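Local coordinates for protein L-2,4-diaminobutyric acid acetyltransferase (Geobacillus sp., PDB 6SLK) that probably catalyses transfer of an acetyl group from acetyl-CoA to L-2,4-diaminobutyrate, a step of ectoine biosynthesis, using a GNAT fold, at residues R135-Y140 against F171-F176; P83-V88 against F121-V126; W33-D38 against G68-F73. All blocks are in the same frame, centred on the assembly; numbering follows the deposited sequence.

In the fold
Going from the N terminus, the three contacts open and close one after another; none nests in or crosses another. Contact 3 comes first, bringing helix 29-38 against strand 69-78 and closing a loop that holds helix 47-56 and strand 62-66. The chain turns into strand 85-93, and contact 2 then pairs this strand with strand 121-125 after the intervening helix 102-112, which completes a beta-alpha-beta unit. Contact 1 follows at once: helix 131-143 meets strand 168-173 after the excursion through strand 148-154. Contacts 1 and 2 touch, because strands 121-125 and 168-173 are sheet neighbours; contact 3 lies across the chain's centre, about 22 Å from contact 2 between centres, on the same mixed sheet.

Contact 1: R135-Y140 against F171-F176. With NA (sodium ion), chain D.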
loop_
_atom_site.group_PDB
_atom_site.type_symbol
_atom_site.label_atom_id
_atom_site.label_comp_id
_atom_site.label_asym_id
_atom_site.label_seq_id
_atom_site.Cartn_x
_atom_site.Cartn_y
_atom_site.Cartn_z
ATOM N N ARG A 135 21.551 -1.820 9.445
ATOM C CA ARG A 135 21.948 -1.470 10.770
ATOM C C ARG A 135 20.763 -1.279 11.754
ATOM O O ARG A 135 20.784 -1.742 12.904
ATOM C CB ARG A 135 22.803 -0.195 10.656
ATOM C CG ARG A 135 23.241 0.412 11.999
ATOM C CD ARG A 135 23.880 1.825 11.835
ATOM N NE ARG A 135 24.623 1.881 10.572
ATOM C CZ ARG A 135 24.485 2.751 9.569
ATOM N NH1 ARG A 135 23.664 3.792 9.638
ATOM N NH2 ARG A 135 25.208 2.570 8.473
ATOM N N LEU A 136 19.720 -0.618 11.296
ATOM C CA LEU A 136 18.527 -0.376 12.142
ATOM C C LEU A 136 17.898 -1.669 12.603
ATOM O O LEU A 136 17.623 -1.891 13.778
ATOM C CB LEU A 136 17.491 0.394 11.272
ATOM C CG LEU A 136 16.093 0.597 11.868
ATOM C CD1 LEU A 136 16.243 1.481 13.103
ATOM C CD2 LEU A 136 15.159 1.211 10.835
ATOM N N PHE A 137 17.610 -2.564 11.662
ATOM C CA PHE A 137 16.841 -3.719 12.052
ATOM C C PHE A 137 17.678 -4.725 12.887
ATOM O O PHE A 137 17.199 -5.258 13.906
ATOM C CB PHE A 137 16.172 -4.371 10.805
ATOM C CG PHE A 137 15.029 -3.550 10.246
ATOM C CD1 PHE A 137 13.840 -3.421 10.971
ATOM C CD2 PHE A 137 15.175 -2.841 9.060
ATOM C CE1 PHE A 137 12.794 -2.624 10.503
ATOM C CE2 PHE A 137 14.134 -2.064 8.577
ATOM C CZ PHE A 137 12.945 -1.947 9.306
ATOM N N LEU A 138 18.919 -4.969 12.466
ATOM C CA LEU A 138 19.842 -5.853 13.214
ATOM C C LEU A 138 20.149 -5.291 14.589
ATOM O O LEU A 138 20.113 -6.042 15.602
ATOM C CB LEU A 138 21.158 -5.991 12.477
ATOM C CG LEU A 138 21.078 -6.746 11.128
ATOM C CD1 LEU A 138 22.459 -6.819 10.540
ATOM C CD2 LEU A 138 20.478 -8.113 11.258
ATOM N N GLY A 139 20.383 -3.977 14.640
ATOM C CA GLY A 139 20.600 -3.311 15.928
ATOM C C GLY A 139 19.393 -3.300 16.837
ATOM O O GLY A 139 19.481 -3.460 18.073
ATOM N N TYR A 140 18.219 -3.148 16.254
ATOM C CA TYR A 140 17.039 -3.136 17.104
ATOM C C TYR A 140 16.932 -4.473 17.824
ATOM O O TYR A 140 16.651 -4.542 19.031
ATOM C CB TYR A 140 15.794 -2.883 16.249
ATOM C CG TYR A 140 14.497 -2.920 17.025
ATOM C CD1 TYR A 140 14.065 -1.797 17.743
ATOM C CD2 TYR A 140 13.740 -4.075 17.089
ATOM C CE1 TYR A 140 12.888 -1.811 18.449
ATOM C CE2 TYR A 140 12.549 -4.109 17.833
ATOM C CZ TYR A 140 12.123 -2.963 18.479
ATOM O OH TYR A 140 10.959 -2.971 19.220
ATOM N N PHE A 171 13.958 -10.028 6.482
ATOM C CA PHE A 171 14.386 -9.976 7.853
ATOM C C PHE A 171 13.187 -10.251 8.714
ATOM O O PHE A 171 12.176 -9.632 8.499
ATOM C CB PHE A 171 14.944 -8.621 8.252
ATOM C CG PHE A 171 16.279 -8.280 7.689
ATOM C CD1 PHE A 171 16.528 -8.301 6.321
ATOM C CD2 PHE A 171 17.315 -7.846 8.530
ATOM C CE1 PHE A 171 17.805 -7.944 5.806
ATOM C CE2 PHE A 171 18.575 -7.515 8.021
ATOM C CZ PHE A 171 18.821 -7.550 6.660
ATOM N N VAL A 172 13.261 -11.248 9.618
ATOM C CA VAL A 172 12.225 -11.501 10.591
ATOM C C VAL A 172 12.850 -11.334 11.951
ATOM O O VAL A 172 13.843 -12.003 12.284
ATOM C CB VAL A 172 11.588 -12.877 10.454
ATOM C CG1 VAL A 172 10.520 -13.090 11.530
ATOM C CG2 VAL A 172 11.036 -13.136 9.044
ATOM N N ILE A 173 12.255 -10.453 12.731
ATOM C CA ILE A 173 12.592 -10.167 14.119
ATOM C C ILE A 173 11.529 -10.736 15.063
ATOM O O ILE A 173 10.346 -10.403 14.967
ATOM C CB ILE A 173 12.726 -8.679 14.337
ATOM C CG1 ILE A 173 13.819 -8.161 13.441
ATOM C CG2 ILE A 173 12.938 -8.321 15.810
ATOM C CD1 ILE A 173 14.048 -6.695 13.662
ATOM N N GLY A 174 11.959 -11.583 15.997
ATOM C CA GLY A 174 11.094 -12.233 16.929
ATOM C C GLY A 174 11.342 -13.724 16.947
ATOM O O GLY A 174 12.256 -14.176 16.293
ATOM N N PRO A 175 10.523 -14.496 17.674
ATOM C CA PRO A 175 9.368 -14.016 18.426
ATOM C C PRO A 175 9.670 -13.115 19.578
ATOM O O PRO A 175 10.732 -13.211 20.189
ATOM C CB PRO A 175 8.739 -15.302 18.966
ATOM C CG PRO A 175 9.589 -16.414 18.553
ATOM C CD PRO A 175 10.827 -15.888 17.977
ATOM N N PHE A 176 8.748 -12.210 19.856
ATOM C CA PHE A 176 8.750 -11.416 21.086
ATOM C C PHE A 176 7.270 -11.115 21.440
ATOM O O PHE A 176 6.335 -11.674 20.830
ATOM C CB PHE A 176 9.596 -10.138 20.912
ATOM C CG PHE A 176 9.089 -9.236 19.845
ATOM C CD1 PHE A 176 9.376 -9.494 18.525
ATOM C CD2 PHE A 176 8.267 -8.165 20.147
ATOM C CE1 PHE A 176 8.895 -8.694 17.523
ATOM C CE2 PHE A 176 7.745 -7.391 19.135
ATOM C CZ PHE A 176 8.063 -7.647 17.820
HETATM NA NA NA D . 5.844 -14.208 21.108
HETATM O O HOH W 1 7.696 -14.877 22.951
#
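F137 and F171 mark where helix 135-140 passes over strand 171-173: their CA atoms are 7.9 Å apart, the two short axes approach to 9.6 Å, and they run in nearly the same direction, 28° from parallel. The CG1 branch of I173 is anti to the carbonyl carbon (chi1 -60°) and the chain continues extended, which carries CD1 up to the helix. There the methyl rests 3.5 Å from the backbone O of F137, and also reaches the edge of the F137 ring, near the ring plane, with 4.2 Å from I173 CD1 to F137 CD1. Y140, one turn on, brings its ring obliquely to the same methyl, 4.3 Å from Y140 CD2 to I173 CD1. The F171 ring lies crosswise to the L138 side chain, at about a right angle, and F171 CE2 is 3.8 Å from L138 CD2; F137 CB lies more loosely against the same ring. L136 CD2 packs over one face of the F137 ring from within the helix.

Beyond the strand the backbone loses its regular form. G174 adopts backbone angles that call for glycine, and a cis peptide leads into P175. The F176 ring has I173 O and G174 CA at its edge, in plane, while F176 O binds the sodium ion at 2.6 Å, with water 1 as another ligand. Strand 168-173 is bonded through its backbone to strand 121-125, and L107 of helix 102-112 packs on F137 and Y140. The side chains that meet are apolar and no polar bond joins the segments, so here the helix meets strand 168-173 through the fit of methyls and rings, not through directed bonds.

Contact 2: P83-V88 against F121-V126; sequences PETLFV and FIETTV
T85 to F87 pair in parallel with F121 to E123, the two short strand axes lying 4.6 Å apart at closest and turned 29° from each other. The backbone bonds step from strand to strand: L86 N donates to F121 O, L86 O accepts from E123 N at 2.8 Å, and V88 N reaches E123 O almost straight on. At the start F121 N gives a longer bond to E84 O, 3.3 Å. CA-H...O contacts fill in between, as from F87 CA to E123 O.

At the far end a side chain takes over. T124 OG1 is anti to its own N (chi1 -164°) and donates to V88 O at 2.7 Å, from 31° out of the carbonyl plane. Water 3 accepts from T125 N and probably donates to V88 O, so a water stands between those two backbone groups. This is consistent with the parting of the two central strands that opens the acetyl-CoA site in GNAT folds.

Another water bridges side chains on the T85-E123 face: water 2 bonds T85 OG1 and donates to E123 OE1 at 2.7 Å. The other carboxylate oxygen of E123, OE2, is held by the Y56 hydroxyl of the second subunit.

Apolar contacts line both faces. T85 CG2 lies 3.8 Å from E123 CB, and the F87 ring leans over the backbone with CE1 3.9 Å from T124 CA. On the other face V88 CG2 touches I122 CG2 at 3.8 Å.

The pair forms the two strands of a beta-alpha-beta crossover. Its helix, 102-112, packs on L86 and I122 through M111, helix 131-143 adds F137 and Y140 on that face, and strands 69-78 and 168-173 flank the pair in the sheet.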
loop_
_atom_site.group_PDB
_atom_site.type_symbol
_atom_site.label_atom_id
_atom_site.label_comp_id
_atom_site.label_asym_id
_atom_site.label_seq_id
_atom_site.Cartn_x
_atom_site.Cartn_y
_atom_site.Cartn_z
ATOM N N PRO A 83 -1.983 -11.287 11.598
ATOM C CA PRO A 83 -1.975 -9.970 12.237
ATOM C C PRO A 83 -1.056 -9.827 13.431
ATOM O O PRO A 83 -0.870 -8.695 13.849
ATOM C CB PRO A 83 -3.412 -9.780 12.725
ATOM C CG PRO A 83 -4.188 -10.895 12.156
ATOM C CD PRO A 83 -3.290 -11.962 11.687
ATOM N N GLU A 84 -0.519 -10.925 13.963
ATOM C CA GLU A 84 0.590 -10.864 14.966
ATOM C C GLU A 84 1.943 -10.432 14.385
ATOM O O GLU A 84 2.882 -10.197 15.123
ATOM C CB GLU A 84 0.696 -12.190 15.791
ATOM C CG GLU A 84 -0.592 -12.483 16.618
ATOM C CD GLU A 84 -0.605 -13.786 17.470
ATOM O OE1 GLU A 84 0.048 -14.779 17.066
ATOM O OE2 GLU A 84 -1.295 -13.834 18.540
ATOM N N THR A 85 2.029 -10.316 13.066
ATOM C CA THR A 85 3.229 -9.819 12.371
ATOM C C THR A 85 3.021 -8.413 11.842
ATOM O O THR A 85 2.063 -8.150 11.098
ATOM C CB THR A 85 3.592 -10.744 11.193
ATOM O OG1 THR A 85 4.073 -11.999 11.715
ATOM C CG2 THR A 85 4.637 -10.104 10.279
ATOM N N LEU A 86 3.915 -7.518 12.213
ATOM C CA LEU A 86 3.981 -6.208 11.626
ATOM C C LEU A 86 5.022 -6.201 10.531
ATOM O O LEU A 86 6.207 -6.507 10.762
ATOM C CB LEU A 86 4.372 -5.192 12.692
ATOM C CG LEU A 86 4.456 -3.724 12.258
ATOM C CD1 LEU A 86 3.026 -3.163 12.082
ATOM C CD2 LEU A 86 5.224 -2.826 13.179
ATOM N N PHE A 87 4.601 -5.810 9.346
ATOM C CA PHE A 87 5.474 -5.602 8.251
ATOM C C PHE A 87 5.845 -4.142 8.128
ATOM O O PHE A 87 4.973 -3.299 8.001
ATOM C CB PHE A 87 4.793 -6.048 6.940
ATOM C CG PHE A 87 5.711 -5.993 5.777
ATOM C CD1 PHE A 87 6.518 -7.088 5.486
ATOM C CD2 PHE A 87 5.845 -4.869 5.051
ATOM C CE1 PHE A 87 7.423 -7.058 4.440
ATOM C CE2 PHE A 87 6.722 -4.823 3.947
ATOM C CZ PHE A 87 7.529 -5.910 3.657
ATOM N N VAL A 88 7.143 -3.831 8.114
ATOM C CA VAL A 88 7.651 -2.492 7.955
ATOM C C VAL A 88 8.044 -2.367 6.499
ATOM O O VAL A 88 8.866 -3.132 5.955
ATOM C CB VAL A 88 8.847 -2.227 8.882
ATOM C CG1 VAL A 88 9.438 -0.842 8.635
ATOM C CG2 VAL A 88 8.413 -2.375 10.332
ATOM N N PHE A 121 6.042 -10.586 15.886
ATOM C CA PHE A 121 7.136 -10.507 14.892
ATOM C C PHE A 121 7.121 -9.170 14.146
ATOM O O PHE A 121 6.035 -8.590 13.929
ATOM C CB PHE A 121 7.042 -11.563 13.853
ATOM C CG PHE A 121 7.138 -12.937 14.364
ATOM C CD1 PHE A 121 8.375 -13.520 14.569
ATOM C CD2 PHE A 121 5.971 -13.701 14.611
ATOM C CE1 PHE A 121 8.471 -14.846 14.998
ATOM C CE2 PHE A 121 6.062 -15.018 15.062
ATOM C CZ PHE A 121 7.326 -15.592 15.244
ATOM N N ILE A 122 8.313 -8.679 13.802
ATOM C CA ILE A 122 8.531 -7.688 12.737
ATOM C C ILE A 122 9.109 -8.389 11.497
ATOM O O ILE A 122 10.009 -9.236 11.563
ATOM C CB ILE A 122 9.458 -6.550 13.140
ATOM C CG1 ILE A 122 8.894 -5.809 14.322
ATOM C CG2 ILE A 122 9.674 -5.608 11.962
ATOM C CD1 ILE A 122 9.860 -5.014 15.197
ATOM N N GLU A 123 8.583 -8.024 10.349
ATOM C CA GLU A 123 9.038 -8.572 9.092
ATOM C C GLU A 123 9.282 -7.365 8.190
ATOM O O GLU A 123 8.583 -6.319 8.291
ATOM C CB GLU A 123 7.981 -9.499 8.632
ATOM C CG GLU A 123 8.306 -10.330 7.491
ATOM C CD GLU A 123 7.327 -11.477 7.393
ATOM O OE1 GLU A 123 7.207 -12.281 8.338
ATOM O OE2 GLU A 123 6.653 -11.559 6.346
ATOM N N THR A 124 10.359 -7.431 7.436
ATOM C CA THR A 124 10.721 -6.419 6.505
ATOM C C THR A 124 11.696 -6.975 5.459
ATOM O O THR A 124 12.184 -8.069 5.561
ATOM C CB THR A 124 11.327 -5.196 7.230
ATOM O OG1 THR A 124 11.361 -4.039 6.378
ATOM C CG2 THR A 124 12.733 -5.467 7.678
ATOM N N THR A 125 12.048 -6.143 4.514
ATOM C CA THR A 125 12.922 -6.507 3.390
ATOM C C THR A 125 13.924 -5.350 3.349
ATOM O O THR A 125 13.535 -4.197 3.555
ATOM C CB THR A 125 11.995 -6.639 2.180
ATOM O OG1 THR A 125 11.751 -8.003 1.822
ATOM C CG2 THR A 125 12.319 -5.843 1.140
ATOM N N VAL A 126 15.214 -5.643 3.170
ATOM C CA VAL A 126 16.249 -4.566 3.150
ATOM C C VAL A 126 17.105 -4.786 1.908
ATOM O O VAL A 126 17.725 -5.869 1.753
ATOM C CB VAL A 126 17.185 -4.676 4.347
ATOM C CG1 VAL A 126 18.230 -3.585 4.334
ATOM C CG2 VAL A 126 16.435 -4.659 5.677
HETATM O O HOH W 2 6.623 -12.965 10.913
HETATM O O HOH W 3 10.203 -3.816 3.455
#

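Contact 3: W33-D38 against G68-F73; sequences WELIRD and GDIVGF
L35 drives into strand 69-73 from helix 33-38, and this one side chain makes the tight part of the contact. The helix lies across the strand at 68°, with axes 8.9 Å apart at closest. The L35 side chain leaves with CG anti to the backbone N (chi1 -180°), placing both methyls on the strand. CD1 settles on the backbone, 3.7 Å from I70 O and close to V71 C. CD2 faces the F73 and I70 side chains, 3.8 Å from F73 CB and 4.0 Å from I70 CG2, as well as the backbone where G72 joins F73. The backbone that L35 touches is irregular: V71 and G72 both face A64 of strand 62-66, a classic beta bulge. With an alanine in place of L35, both methyls would go, and the bulge would probably be left with a gap over it, I70 CG2 and F73 CB losing their neighbour on the helix.

The packing slackens away from L35. I36 CD1 only reaches F73 CD2 at 4.4 Å, approaching the ring obliquely, and I36 also packs on L44, on Y50 of helix 47-56, and on Q90 and A92 of strand 85-93.

The end of the helix is on the solvent side. There R37 and D38, both exposed, pair with each other: the guanidinium grips side-on, its NE and NH2 both going to D38 OD1, each 3.1 Å away. Both nitrogens come from the same face of the carboxylate, NE meeting OD1 from 43° above its plane. W33, on another flank of the helix, packs against P160 of the second subunit.

The chemistry is thus divided: charges pair along the outer helix surface, while leucine and isoleucine carbons alone meet the strand, so the helix is held to the sheet by burial of L35 and its neighbours.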
loop_
_atom_site.group_PDB
_atom_site.type_symbol
_atom_site.label_atom_id
_atom_site.label_comp_id
_atom_site.label_asym_id
_atom_site.label_seq_id
_atom_site.Cartn_x
_atom_site.Cartn_y
_atom_site.Cartn_z
ATOM N N TRP A 33 5.702 12.152 0.287
ATOM C CA TRP A 33 6.118 11.740 -1.042
ATOM C C TRP A 33 7.339 12.543 -1.454
ATOM O O TRP A 33 8.198 12.021 -2.153
ATOM C CB TRP A 33 4.993 11.997 -2.051
ATOM C CG TRP A 33 5.325 11.747 -3.522
ATOM C CD1 TRP A 33 5.216 10.561 -4.195
ATOM C CD2 TRP A 33 5.776 12.705 -4.468
ATOM N NE1 TRP A 33 5.626 10.711 -5.519
ATOM C CE2 TRP A 33 5.946 12.035 -5.707
ATOM C CE3 TRP A 33 6.052 14.066 -4.395
ATOM C CZ2 TRP A 33 6.346 12.680 -6.846
ATOM C CZ3 TRP A 33 6.453 14.731 -5.563
ATOM C CH2 TRP A 33 6.598 14.031 -6.761
ATOM N N GLU A 34 7.374 13.827 -1.081
ATOM C CA GLU A 34 8.561 14.664 -1.349
ATOM C C GLU A 34 9.859 14.184 -0.677
ATOM O O GLU A 34 10.885 14.089 -1.333
ATOM C CB GLU A 34 8.296 16.108 -0.966
ATOM C CG GLU A 34 7.580 16.837 -2.121
ATOM C CD GLU A 34 6.868 18.147 -1.742
ATOM O OE1 GLU A 34 6.782 18.535 -0.555
ATOM O OE2 GLU A 34 6.348 18.758 -2.672
ATOM N N LEU A 35 9.754 13.865 0.613
ATOM C CA LEU A 35 10.809 13.271 1.352
ATOM C C LEU A 35 11.302 12.019 0.630
ATOM O O LEU A 35 12.434 11.967 0.238
ATOM C CB LEU A 35 10.306 12.952 2.726
ATOM C CG LEU A 35 11.327 12.304 3.671
ATOM C CD1 LEU A 35 12.308 13.298 4.328
ATOM C CD2 LEU A 35 10.547 11.509 4.696
ATOM N N ILE A 36 10.414 11.074 0.321
ATOM C CA ILE A 36 10.833 9.842 -0.325
ATOM C C ILE A 36 11.510 10.155 -1.646
ATOM O O ILE A 36 12.539 9.567 -1.979
ATOM C CB ILE A 36 9.717 8.780 -0.532
ATOM C CG1 ILE A 36 8.978 8.448 0.745
ATOM C CG2 ILE A 36 10.292 7.484 -1.151
ATOM C CD1 ILE A 36 9.833 8.285 1.922
ATOM N N ARG A 37 10.937 11.049 -2.411
ATOM C CA ARG A 37 11.486 11.397 -3.708
ATOM C C ARG A 37 12.881 12.042 -3.541
ATOM O O ARG A 37 13.778 11.733 -4.298
ATOM C CB ARG A 37 10.605 12.389 -4.457
ATOM C CG ARG A 37 11.152 12.770 -5.849
ATOM C CD ARG A 37 10.875 14.221 -6.326
ATOM N NE ARG A 37 10.992 15.218 -5.257
ATOM C CZ ARG A 37 10.284 16.358 -5.167
ATOM N NH1 ARG A 37 9.395 16.717 -6.098
ATOM N NH2 ARG A 37 10.455 17.152 -4.112
ATOM N N ASP A 38 13.050 12.926 -2.580
ATOM C CA ASP A 38 14.350 13.645 -2.422
ATOM C C ASP A 38 15.524 12.772 -1.945
ATOM O O ASP A 38 16.649 13.060 -2.210
ATOM C CB ASP A 38 14.194 14.788 -1.445
ATOM C CG ASP A 38 13.360 15.941 -2.021
ATOM O OD1 ASP A 38 13.196 16.025 -3.261
ATOM O OD2 ASP A 38 12.840 16.727 -1.196
ATOM N N GLY A 68 9.115 22.271 11.980
ATOM C CA GLY A 68 8.050 22.099 11.000
ATOM C C GLY A 68 8.332 21.444 9.646
ATOM O O GLY A 68 7.429 21.402 8.829
ATOM N N ASP A 69 9.547 20.955 9.367
ATOM C CA ASP A 69 9.771 20.077 8.184
ATOM C C ASP A 69 9.702 18.577 8.521
ATOM O O ASP A 69 10.124 18.150 9.609
ATOM C CB ASP A 69 11.094 20.378 7.537
ATOM C CG ASP A 69 11.138 21.748 6.977
ATOM O OD1 ASP A 69 10.175 22.486 7.259
ATOM O OD2 ASP A 69 12.109 22.066 6.247
ATOM N N ILE A 70 9.156 17.804 7.575
ATOM C CA ILE A 70 9.199 16.340 7.656
ATOM C C ILE A 70 10.644 15.919 7.397
ATOM O O ILE A 70 11.189 16.180 6.331
ATOM C CB ILE A 70 8.345 15.589 6.597
ATOM C CG1 ILE A 70 6.906 16.074 6.603
ATOM C CG2 ILE A 70 8.328 14.055 6.875
ATOM C CD1 ILE A 70 6.167 15.849 7.890
ATOM N N VAL A 71 11.231 15.241 8.369
ATOM C CA VAL A 71 12.600 14.726 8.178
ATOM C C VAL A 71 12.718 13.182 8.249
ATOM O O VAL A 71 13.813 12.659 7.994
ATOM C CB VAL A 71 13.568 15.408 9.173
ATOM C CG1 VAL A 71 13.649 16.905 8.844
ATOM C CG2 VAL A 71 13.147 15.145 10.619
ATOM N N GLY A 72 11.614 12.502 8.629
ATOM C CA GLY A 72 11.557 11.059 8.679
ATOM C C GLY A 72 10.178 10.453 8.510
ATOM O O GLY A 72 9.173 11.080 8.882
ATOM N N PHE A 73 10.138 9.253 7.936
ATOM C CA PHE A 73 8.902 8.526 7.768
ATOM C C PHE A 73 9.104 7.023 7.912
ATOM O O PHE A 73 10.024 6.472 7.306
ATOM C CB PHE A 73 8.333 8.898 6.396
ATOM C CG PHE A 73 7.043 8.201 6.061
ATOM C CD1 PHE A 73 5.878 8.499 6.758
ATOM C CD2 PHE A 73 6.990 7.255 5.056
ATOM C CE1 PHE A 73 4.665 7.861 6.474
ATOM C CE2 PHE A 73 5.790 6.618 4.767
ATOM C CZ PHE A 73 4.625 6.906 5.481
#